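Local coordinates for alpha-14 giardin (Giardia lamblia, PDB 3CHJ), which binds calcium and, in a calcium-dependent way, phosphatidylserine and other phospholipids, and may link the membrane to the underlying axoneme as a calcium-regulated cytoskeletal element, at residues K174-K179 / D215-G220; K179-D184 / D223-L228; K142-K147 / T188-F193. All blocks are in the same frame, centred on the assembly; numbering follows the deposited sequence.

The three contacts lie on one side of this all-helical annexin, at or beside a single calcium ion. Along the chain their segments interleave: 142-147, 174-179, 179-184 and 188-193 come first, then 215-220 and 223-228. Contacts 1 and 2 meet at Lys179, both use helix 217-224 and both supply calcium ligands; their centres are about 10 Å apart. Contact 3 joins helix 144-154 to helix 186-195, its centre about 10 Å from that of contact 2 and about 15 Å from that of contact 1. Trp189 of contact 3 packs on Ala175 and Ile176 and reaches Glu224, far along the chain, so the calcium loop, this ligand and the helices form one continuous unit.

Contact 1. Residues K174-K179 / D215-G220; sequences KAIETK and DSLRAG. With CA (calcium ion), chain B.
At the annexin calcium site, the last turn of helix 162-177 leans on the first turn of helix 217-224 through Ile176 and Gly220. Three Ile176 carbons gather round one backbone atom: CG2 lies 3.7 Å from Gly220 CA, with CG1 and CD1 only slightly farther from it. Because glycine brings no side chain, the CA atoms of Ile176 and Gly220 come within 5.4 Å. Ile176 is extended at chi2 (168°), which carries CD1 on to Leu217 CD1 at 4.0 Å, the two side chains crossing at about a right angle. Leu217 sets off away from Ile176, and only its CD1 branch returns to meet it. Tyr208 of helix 198-211 touches both side chains, and Trp189 of helix 186-195 packs on Ile176. The start of helix 217-224 is N-capped by Ser216, whose OG accepts from Ala219 N at 3.0 Å. Flanking Ile176, the chain turns its oxygens to the metal: Ala175 O binds calcium at 2.3 Å, and Gly180, Glu185 and Glu224 complete the site. Thr178, the first residue to leave the helix, chelates the ion twice, through its backbone O and its OG1, each 2.4 Å from the calcium.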
loop_
_atom_site.group_PDB
_atom_site.type_symbol
_atom_site.label_atom_id
_atom_site.label_comp_id
_atom_site.label_asym_id
_atom_site.label_seq_id
_atom_site.Cartn_x
_atom_site.Cartn_y
_atom_site.Cartn_z
ATOM N N LYS A 174 -13.022 -23.154 -12.737
ATOM C CA LYS A 174 -14.317 -23.001 -13.401
ATOM C C LYS A 174 -14.628 -21.527 -13.675
ATOM O O LYS A 174 -14.994 -21.146 -14.788
ATOM C CB LYS A 174 -15.416 -23.665 -12.558
ATOM C CG LYS A 174 -16.805 -23.694 -13.183
ATOM C CD LYS A 174 -17.608 -22.441 -12.856
ATOM C CE LYS A 174 -18.859 -22.317 -13.714
ATOM N NZ LYS A 174 -19.672 -21.109 -13.367
ATOM N N ALA A 175 -14.419 -20.697 -12.659
ATOM C CA ALA A 175 -14.648 -19.262 -12.784
ATOM C C ALA A 175 -13.737 -18.621 -13.837
ATOM O O ALA A 175 -14.174 -17.782 -14.620
ATOM C CB ALA A 175 -14.460 -18.598 -11.419
ATOM N N ILE A 176 -12.474 -19.025 -13.854
ATOM C CA ILE A 176 -11.511 -18.492 -14.816
ATOM C C ILE A 176 -11.888 -18.871 -16.258
ATOM O O ILE A 176 -11.686 -18.097 -17.196
ATOM C CB ILE A 176 -10.099 -18.961 -14.440
ATOM C CG1 ILE A 176 -9.613 -18.173 -13.207
ATOM C CG2 ILE A 176 -9.131 -18.823 -15.626
ATOM C CD1 ILE A 176 -8.353 -18.732 -12.539
ATOM N N GLU A 177 -12.466 -20.056 -16.413
ATOM C CA GLU A 177 -12.790 -20.557 -17.750
ATOM C C GLU A 177 -13.954 -19.849 -18.409
ATOM O O GLU A 177 -13.995 -19.760 -19.641
ATOM C CB GLU A 177 -13.007 -22.074 -17.741
ATOM C CG GLU A 177 -11.711 -22.834 -17.622
ATOM C CD GLU A 177 -11.865 -24.333 -17.833
ATOM O OE1 GLU A 177 -12.790 -24.760 -18.555
ATOM O OE2 GLU A 177 -11.044 -25.088 -17.285
ATOM N N THR A 178 -14.888 -19.328 -17.607
ATOM C CA THR A 178 -16.079 -18.651 -18.144
ATOM C C THR A 178 -15.864 -17.152 -18.327
ATOM O O THR A 178 -15.294 -16.479 -17.447
ATOM C CB THR A 178 -17.296 -18.835 -17.229
ATOM O OG1 THR A 178 -17.009 -18.254 -15.942
ATOM C CG2 THR A 178 -17.643 -20.314 -17.045
ATOM N N LYS A 179 -16.324 -16.626 -19.463
ATOM C CA LYS A 179 -16.248 -15.197 -19.737
ATOM C C LYS A 179 -17.148 -14.418 -18.779
ATOM O O LYS A 179 -18.351 -14.680 -18.686
ATOM C CB LYS A 179 -16.640 -14.914 -21.189
ATOM C CG LYS A 179 -16.392 -13.489 -21.642
ATOM C CD LYS A 179 -16.975 -13.253 -23.032
ATOM C CE LYS A 179 -16.120 -13.924 -24.105
ATOM N NZ LYS A 179 -16.680 -13.745 -25.481
ATOM N N ASP A 215 -0.411 -23.406 -16.043
ATOM C CA ASP A 215 -1.217 -22.183 -16.173
ATOM C C ASP A 215 -1.051 -21.348 -14.912
ATOM O O ASP A 215 -0.753 -21.891 -13.862
ATOM C CB ASP A 215 -2.699 -22.484 -16.374
ATOM C CG ASP A 215 -3.055 -22.908 -17.801
ATOM O OD1 ASP A 215 -2.181 -22.924 -18.712
ATOM O OD2 ASP A 215 -4.255 -23.221 -18.010
ATOM N N SER A 216 -1.259 -20.028 -15.031
ATOM C CA SER A 216 -1.052 -19.096 -13.907
ATOM C C SER A 216 -2.363 -18.572 -13.323
ATOM O O SER A 216 -3.235 -18.131 -14.077
ATOM C CB SER A 216 -0.204 -17.911 -14.367
ATOM O OG SER A 216 -0.412 -16.791 -13.530
ATOM N N LEU A 217 -2.484 -18.604 -11.997
ATOM C CA LEU A 217 -3.679 -18.096 -11.321
ATOM C C LEU A 217 -3.825 -16.596 -11.578
ATOM O O LEU A 217 -4.922 -16.122 -11.883
ATOM C CB LEU A 217 -3.613 -18.407 -9.824
ATOM C CG LEU A 217 -4.683 -17.816 -8.896
ATOM C CD1 LEU A 217 -6.068 -18.271 -9.345
ATOM C CD2 LEU A 217 -4.391 -18.256 -7.455
ATOM N N ARG A 218 -2.716 -15.860 -11.491
ATOM C CA ARG A 218 -2.764 -14.417 -11.781
ATOM C C ARG A 218 -3.168 -14.127 -13.223
ATOM O O ARG A 218 -3.874 -13.161 -13.473
ATOM C CB ARG A 218 -1.444 -13.741 -11.450
ATOM C CG ARG A 218 -1.588 -12.204 -11.262
ATOM C CD ARG A 218 -0.210 -11.687 -11.061
ATOM N NE ARG A 218 -0.082 -10.296 -10.614
ATOM C CZ ARG A 218 -0.056 -9.235 -11.413
ATOM N NH1 ARG A 218 -0.262 -9.373 -12.726
ATOM N NH2 ARG A 218 0.147 -8.028 -10.881
ATOM N N ALA A 219 -2.711 -14.939 -14.179
ATOM C CA ALA A 219 -3.169 -14.794 -15.557
ATOM C C ALA A 219 -4.686 -14.995 -15.676
ATOM O O ALA A 219 -5.341 -14.327 -16.478
ATOM C CB ALA A 219 -2.402 -15.767 -16.470
ATOM N N GLY A 220 -5.230 -15.914 -14.862
ATOM C CA GLY A 220 -6.669 -16.151 -14.791
ATOM C C GLY A 220 -7.422 -14.937 -14.259
ATOM O O GLY A 220 -8.505 -14.620 -14.723
HETATM CA CA CA B . -15.850 -16.354 -15.113
#

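Contact 2. Residues K179-D184 / D223-L228; sequences KGVKKD and DEFQGL. With CA (calcium ion), chain B.
Glu224 OE2 is gripped by the calcium ion and by the indole NE1 of Trp189, which hydrogen-bonds to it. The carboxylate is bidentate: OE1 and OE2 of Glu224 each lie 2.5 Å from the calcium. Beside it, Gly180 O binds the same ion at 2.4 Å, so that Gly180 O and Glu224 OE1 are only 3.3 Å apart, two acceptors held together by the metal. Glu224 reaches this place with CG anti to the backbone N (chi1 -178°) and a bend at chi2 (79°), which swings the carboxylate toward the loop; Gly180 meets it from a backbone with positive phi (81°). A water ties the two backbones together, accepting from Gly180 N at 2.8 Å and donating to the carbonyl oxygens of Asp223 and Glu224, each 3.1 Å from it. Next to the metal ligands, Val181 CG2 touches both side chains, Glu224 OE2 at 3.6 Å and Phe225 CE1 at 3.5 Å. One face of the Phe225 ring is covered by Glu224 CG, 3.7 Å above the plane and over its centre. Phe225 also stacks with Phe233 and meets Trp189 edge-to-face, which would help fix the residue next to the ligand. Ala175, Thr178 and Glu185 OE1 complete the coordination. Carbonyls from a helix end and the loop that follows it, joined by a bidentate acid 44 residues beyond Gly180, recall the type II calcium site of annexins, although the side-chain ligands Thr178 OG1 and Glu185 OE1 depart from its canonical pattern.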
loop_
_atom_site.group_PDB
_atom_site.type_symbol
_atom_site.label_atom_id
_atom_site.label_comp_id
_atom_site.label_asym_id
_atom_site.label_seq_id
_atom_site.Cartn_x
_atom_site.Cartn_y
_atom_site.Cartn_z
ATOM N N LYS A 179 -16.324 -16.626 -19.463
ATOM C CA LYS A 179 -16.248 -15.197 -19.737
ATOM C C LYS A 179 -17.148 -14.418 -18.779
ATOM O O LYS A 179 -18.351 -14.680 -18.686
ATOM C CB LYS A 179 -16.640 -14.914 -21.189
ATOM C CG LYS A 179 -16.392 -13.489 -21.642
ATOM C CD LYS A 179 -16.975 -13.253 -23.032
ATOM C CE LYS A 179 -16.120 -13.924 -24.105
ATOM N NZ LYS A 179 -16.680 -13.745 -25.481
ATOM N N GLY A 180 -16.551 -13.477 -18.053
ATOM C CA GLY A 180 -17.286 -12.658 -17.086
ATOM C C GLY A 180 -17.489 -13.378 -15.755
ATOM O O GLY A 180 -17.407 -14.608 -15.683
ATOM N N VAL A 181 -17.742 -12.613 -14.692
ATOM C CA VAL A 181 -18.013 -13.197 -13.382
ATOM C C VAL A 181 -19.479 -13.604 -13.338
ATOM O O VAL A 181 -20.368 -12.744 -13.316
ATOM C CB VAL A 181 -17.712 -12.198 -12.229
ATOM C CG1 VAL A 181 -18.027 -12.815 -10.880
ATOM C CG2 VAL A 181 -16.245 -11.722 -12.289
ATOM N N LYS A 182 -19.719 -14.909 -13.345
ATOM C CA LYS A 182 -21.073 -15.449 -13.227
ATOM C C LYS A 182 -21.564 -15.365 -11.785
ATOM O O LYS A 182 -20.766 -15.264 -10.853
ATOM C CB LYS A 182 -21.133 -16.892 -13.748
ATOM C CG LYS A 182 -20.547 -17.085 -15.151
ATOM C CD LYS A 182 -21.239 -16.214 -16.185
ATOM C CE LYS A 182 -20.798 -16.580 -17.589
ATOM N NZ LYS A 182 -21.415 -15.661 -18.596
ATOM N N LYS A 183 -22.882 -15.415 -11.606
ATOM C CA LYS A 183 -23.482 -15.273 -10.282
ATOM C C LYS A 183 -22.943 -16.273 -9.256
ATOM O O LYS A 183 -22.746 -15.922 -8.087
ATOM C CB LYS A 183 -25.017 -15.346 -10.370
ATOM C CG LYS A 183 -25.547 -16.545 -11.152
ATOM C CD LYS A 183 -27.057 -16.730 -10.978
ATOM C CE LYS A 183 -27.495 -18.087 -11.501
ATOM N NZ LYS A 183 -26.668 -19.189 -10.935
ATOM N N ASP A 184 -22.692 -17.504 -9.703
ATOM C CA ASP A 184 -22.231 -18.589 -8.836
ATOM C C ASP A 184 -20.734 -18.477 -8.553
ATOM O O ASP A 184 -20.204 -19.181 -7.690
ATOM C CB ASP A 184 -22.521 -19.952 -9.488
ATOM C CG ASP A 184 -21.734 -20.165 -10.781
ATOM O OD1 ASP A 184 -21.937 -19.381 -11.730
ATOM O OD2 ASP A 184 -20.921 -21.122 -10.858
ATOM N N ASP A 223 -7.705 -12.590 -17.114
ATOM C CA ASP A 223 -8.765 -13.028 -18.028
ATOM C C ASP A 223 -10.128 -12.573 -17.519
ATOM O O ASP A 223 -10.956 -12.076 -18.284
ATOM C CB ASP A 223 -8.789 -14.552 -18.182
ATOM C CG ASP A 223 -7.597 -15.095 -18.939
ATOM O OD1 ASP A 223 -6.843 -14.310 -19.547
ATOM O OD2 ASP A 223 -7.418 -16.328 -18.917
ATOM N N GLU A 224 -10.335 -12.730 -16.215
ATOM C CA GLU A 224 -11.674 -12.609 -15.611
ATOM C C GLU A 224 -12.154 -11.180 -15.411
ATOM O O GLU A 224 -13.357 -10.895 -15.533
ATOM C CB GLU A 224 -11.723 -13.357 -14.269
ATOM C CG GLU A 224 -13.097 -13.340 -13.562
ATOM C CD GLU A 224 -14.112 -14.336 -14.139
ATOM O OE1 GLU A 224 -14.163 -14.533 -15.375
ATOM O OE2 GLU A 224 -14.880 -14.920 -13.354
ATOM N N PHE A 225 -11.224 -10.303 -15.063
ATOM C CA PHE A 225 -11.585 -8.975 -14.591
ATOM C C PHE A 225 -11.040 -7.891 -15.485
ATOM O O PHE A 225 -10.101 -8.114 -16.238
ATOM C CB PHE A 225 -11.025 -8.769 -13.189
ATOM C CG PHE A 225 -11.596 -9.707 -12.149
ATOM C CD1 PHE A 225 -12.895 -9.524 -11.684
ATOM C CD2 PHE A 225 -10.841 -10.762 -11.634
ATOM C CE1 PHE A 225 -13.443 -10.384 -10.694
ATOM C CE2 PHE A 225 -11.377 -11.626 -10.651
ATOM C CZ PHE A 225 -12.693 -11.430 -10.192
ATOM N N GLN A 226 -11.647 -6.714 -15.377
ATOM C CA GLN A 226 -11.154 -5.515 -16.036
ATOM C C GLN A 226 -11.221 -4.315 -15.096
ATOM O O GLN A 226 -11.813 -4.391 -14.017
ATOM C CB GLN A 226 -11.933 -5.232 -17.335
ATOM C CG GLN A 226 -13.351 -4.744 -17.083
ATOM C CD GLN A 226 -14.067 -4.492 -18.386
ATOM O OE1 GLN A 226 -14.407 -5.439 -19.102
ATOM N NE2 GLN A 226 -14.262 -3.218 -18.723
ATOM N N GLY A 227 -10.618 -3.199 -15.495
ATOM C CA GLY A 227 -10.719 -1.980 -14.710
ATOM C C GLY A 227 -10.198 -2.148 -13.291
ATOM O O GLY A 227 -9.228 -2.892 -13.063
ATOM N N LEU A 228 -10.864 -1.488 -12.358
ATOM C CA LEU A 228 -10.423 -1.518 -10.951
ATOM C C LEU A 228 -10.590 -2.911 -10.379
ATOM O O LEU A 228 -9.799 -3.302 -9.520
ATOM C CB LEU A 228 -11.157 -0.479 -10.096
ATOM C CG LEU A 228 -10.683 -0.287 -8.646
ATOM C CD1 LEU A 228 -9.180 -0.004 -8.577
ATOM C CD2 LEU A 228 -11.462 0.856 -7.976
HETATM CA CA CA B . -15.850 -16.354 -15.113
HETATM O O HOH W 1 -14.090 -12.076 -18.335
#

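Contact 3. Residues K142-K147 / T188-F193; sequences KYMWAK and TWIRIF
Bends at chi2 (-64°) and chi3 (-70°) fold Met144 so that its terminal methyl faces Trp189 and Ile190, joining helix 144-154 to helix 186-195 in the all-helical annexin fold. Met144 CE sits 3.7 Å from Trp189 CB, the two side chains crossing at about a right angle, and 4.0 Å from Ile190 CD1. The methyl thus meets Trp189 near its root, while the indole NE1 hydrogen-bonds to Glu224 OE2 and the ring packs on Ala175 and Ile176 of helix 162-177; the side chain comes within about 5 Å of the calcium. Ile190 is likewise bent at chi2 (-59°), which brings its CD1 against the other helix, 3.7 Å from Lys147 CB and 3.9 Å from Lys147 C. Leu148 and Ala151 of helix 144-154 also touch Ile190. Val181, Phe225 and Phe233 close round Met144, so the thioether belongs to a cluster next to the calcium site. Within helix 186-195, Phe193 CD1 lies in the plane of the Trp189 ring, at its edge. The Lys147 side chain touches only with CB; the rest leads away from helix 186-195, and its NZ hydrogen-bonds to Asp141 O.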
loop_
_atom_site.group_PDB
_atom_site.type_symbol
_atom_site.label_atom_id
_atom_site.label_comp_id
_atom_site.label_asym_id
_atom_site.label_seq_id
_atom_site.Cartn_x
_atom_site.Cartn_y
_atom_site.Cartn_z
ATOM N N LYS A 142 -21.615 -3.633 -5.160
ATOM C CA LYS A 142 -21.971 -4.153 -6.491
ATOM C C LYS A 142 -20.712 -4.629 -7.239
ATOM O O LYS A 142 -20.662 -5.759 -7.752
ATOM C CB LYS A 142 -22.711 -3.084 -7.303
ATOM C CG LYS A 142 -22.956 -3.430 -8.771
ATOM C CD LYS A 142 -23.769 -2.320 -9.435
ATOM C CE LYS A 142 -23.940 -2.565 -10.931
ATOM N NZ LYS A 142 -25.169 -3.354 -11.199
ATOM N N TYR A 143 -19.700 -3.767 -7.309
ATOM C CA TYR A 143 -18.483 -4.102 -8.043
ATOM C C TYR A 143 -17.706 -5.160 -7.297
ATOM O O TYR A 143 -17.714 -5.179 -6.060
ATOM C CB TYR A 143 -17.591 -2.874 -8.265
ATOM C CG TYR A 143 -18.325 -1.838 -9.059
ATOM C CD1 TYR A 143 -18.786 -0.673 -8.460
ATOM C CD2 TYR A 143 -18.628 -2.081 -10.397
ATOM C CE1 TYR A 143 -19.500 0.269 -9.178
ATOM C CE2 TYR A 143 -19.361 -1.156 -11.129
ATOM C CZ TYR A 143 -19.787 0.004 -10.513
ATOM O OH TYR A 143 -20.503 0.917 -11.244
ATOM N N MET A 144 -17.053 -6.035 -8.049
ATOM C CA MET A 144 -16.193 -7.059 -7.433
ATOM C C MET A 144 -15.086 -6.476 -6.539
ATOM O O MET A 144 -14.822 -7.017 -5.465
ATOM C CB MET A 144 -15.608 -8.010 -8.489
ATOM C CG MET A 144 -16.679 -8.936 -9.075
ATOM S SD MET A 144 -17.400 -10.075 -7.858
ATOM C CE MET A 144 -16.047 -11.198 -7.548
ATOM N N TRP A 145 -14.470 -5.362 -6.942
ATOM C CA TRP A 145 -13.423 -4.728 -6.107
ATOM C C TRP A 145 -14.033 -4.249 -4.782
ATOM O O TRP A 145 -13.353 -4.275 -3.757
ATOM C CB TRP A 145 -12.699 -3.570 -6.813
ATOM C CG TRP A 145 -13.569 -2.408 -7.176
ATOM C CD1 TRP A 145 -14.152 -2.183 -8.390
ATOM C CD2 TRP A 145 -13.968 -1.314 -6.331
ATOM N NE1 TRP A 145 -14.885 -1.018 -8.357
ATOM C CE2 TRP A 145 -14.799 -0.471 -7.101
ATOM C CE3 TRP A 145 -13.705 -0.966 -4.998
ATOM C CZ2 TRP A 145 -15.373 0.693 -6.580
ATOM C CZ3 TRP A 145 -14.271 0.205 -4.486
ATOM C CH2 TRP A 145 -15.109 1.007 -5.268
ATOM N N ALA A 146 -15.291 -3.804 -4.825
ATOM C CA ALA A 146 -16.007 -3.320 -3.640
ATOM C C ALA A 146 -16.378 -4.483 -2.748
ATOM O O ALA A 146 -16.166 -4.402 -1.541
ATOM C CB ALA A 146 -17.267 -2.479 -4.059
ATOM N N LYS A 147 -16.876 -5.575 -3.333
ATOM C CA LYS A 147 -17.177 -6.767 -2.529
ATOM C C LYS A 147 -15.888 -7.241 -1.838
ATOM O O LYS A 147 -15.904 -7.652 -0.674
ATOM C CB LYS A 147 -17.734 -7.897 -3.392
ATOM C CG LYS A 147 -19.081 -7.588 -4.003
ATOM C CD LYS A 147 -19.596 -8.777 -4.815
ATOM C CE LYS A 147 -20.921 -8.481 -5.485
ATOM N NZ LYS A 147 -22.025 -8.319 -4.500
ATOM N N THR A 188 -16.838 -17.634 -4.884
ATOM C CA THR A 188 -15.513 -18.255 -5.015
ATOM C C THR A 188 -14.397 -17.205 -4.969
ATOM O O THR A 188 -13.405 -17.333 -4.232
ATOM C CB THR A 188 -15.429 -19.019 -6.343
ATOM O OG1 THR A 188 -16.477 -20.010 -6.372
ATOM C CG2 THR A 188 -14.078 -19.674 -6.535
ATOM N N TRP A 189 -14.565 -16.167 -5.774
ATOM C CA TRP A 189 -13.530 -15.146 -5.852
ATOM C C TRP A 189 -13.341 -14.426 -4.524
ATOM O O TRP A 189 -12.214 -14.148 -4.107
ATOM C CB TRP A 189 -13.872 -14.130 -6.925
ATOM C CG TRP A 189 -13.647 -14.592 -8.352
ATOM C CD1 TRP A 189 -14.604 -14.793 -9.305
ATOM C CD2 TRP A 189 -12.386 -14.859 -8.985
ATOM N NE1 TRP A 189 -14.021 -15.153 -10.502
ATOM C CE2 TRP A 189 -12.663 -15.242 -10.321
ATOM C CE3 TRP A 189 -11.051 -14.837 -8.545
ATOM C CZ2 TRP A 189 -11.642 -15.568 -11.235
ATOM C CZ3 TRP A 189 -10.032 -15.175 -9.441
ATOM C CH2 TRP A 189 -10.337 -15.545 -10.776
ATOM N N ILE A 190 -14.451 -14.097 -3.872
ATOM C CA ILE A 190 -14.370 -13.370 -2.606
ATOM C C ILE A 190 -13.813 -14.241 -1.484
ATOM O O ILE A 190 -12.959 -13.815 -0.731
ATOM C CB ILE A 190 -15.730 -12.729 -2.220
ATOM C CG1 ILE A 190 -16.218 -11.793 -3.334
ATOM C CG2 ILE A 190 -15.631 -11.994 -0.879
ATOM C CD1 ILE A 190 -15.267 -10.627 -3.671
ATOM N N ARG A 191 -14.279 -15.485 -1.402
ATOM C CA ARG A 191 -13.796 -16.375 -0.365
ATOM C C ARG A 191 -12.270 -16.537 -0.449
ATOM O O ARG A 191 -11.561 -16.403 0.546
ATOM C CB ARG A 191 -14.513 -17.730 -0.443
ATOM C CG ARG A 191 -14.014 -18.709 0.602
ATOM C CD ARG A 191 -14.812 -20.021 0.652
ATOM N NE ARG A 191 -14.732 -20.799 -0.582
ATOM C CZ ARG A 191 -15.661 -20.811 -1.530
ATOM N NH1 ARG A 191 -16.760 -20.092 -1.390
ATOM N NH2 ARG A 191 -15.494 -21.553 -2.614
ATOM N N ILE A 192 -11.764 -16.797 -1.656
ATOM C CA ILE A 192 -10.336 -17.030 -1.795
ATOM C C ILE A 192 -9.554 -15.747 -1.516
ATOM O O ILE A 192 -8.643 -15.717 -0.675
ATOM C CB ILE A 192 -9.998 -17.569 -3.187
ATOM C CG1 ILE A 192 -10.634 -18.969 -3.376
ATOM C CG2 ILE A 192 -8.487 -17.648 -3.352
ATOM C CD1 ILE A 192 -10.635 -19.448 -4.827
ATOM N N PHE A 193 -9.912 -14.675 -2.210
ATOM C CA PHE A 193 -9.064 -13.497 -2.148
ATOM C C PHE A 193 -9.243 -12.671 -0.883
ATOM O O PHE A 193 -8.292 -11.981 -0.453
ATOM C CB PHE A 193 -9.229 -12.646 -3.410
ATOM C CG PHE A 193 -8.521 -13.225 -4.609
ATOM C CD1 PHE A 193 -9.038 -14.343 -5.286
ATOM C CD2 PHE A 193 -7.314 -12.670 -5.056
ATOM C CE1 PHE A 193 -8.356 -14.897 -6.378
ATOM C CE2 PHE A 193 -6.638 -13.229 -6.150
ATOM C CZ PHE A 193 -7.149 -14.308 -6.810
#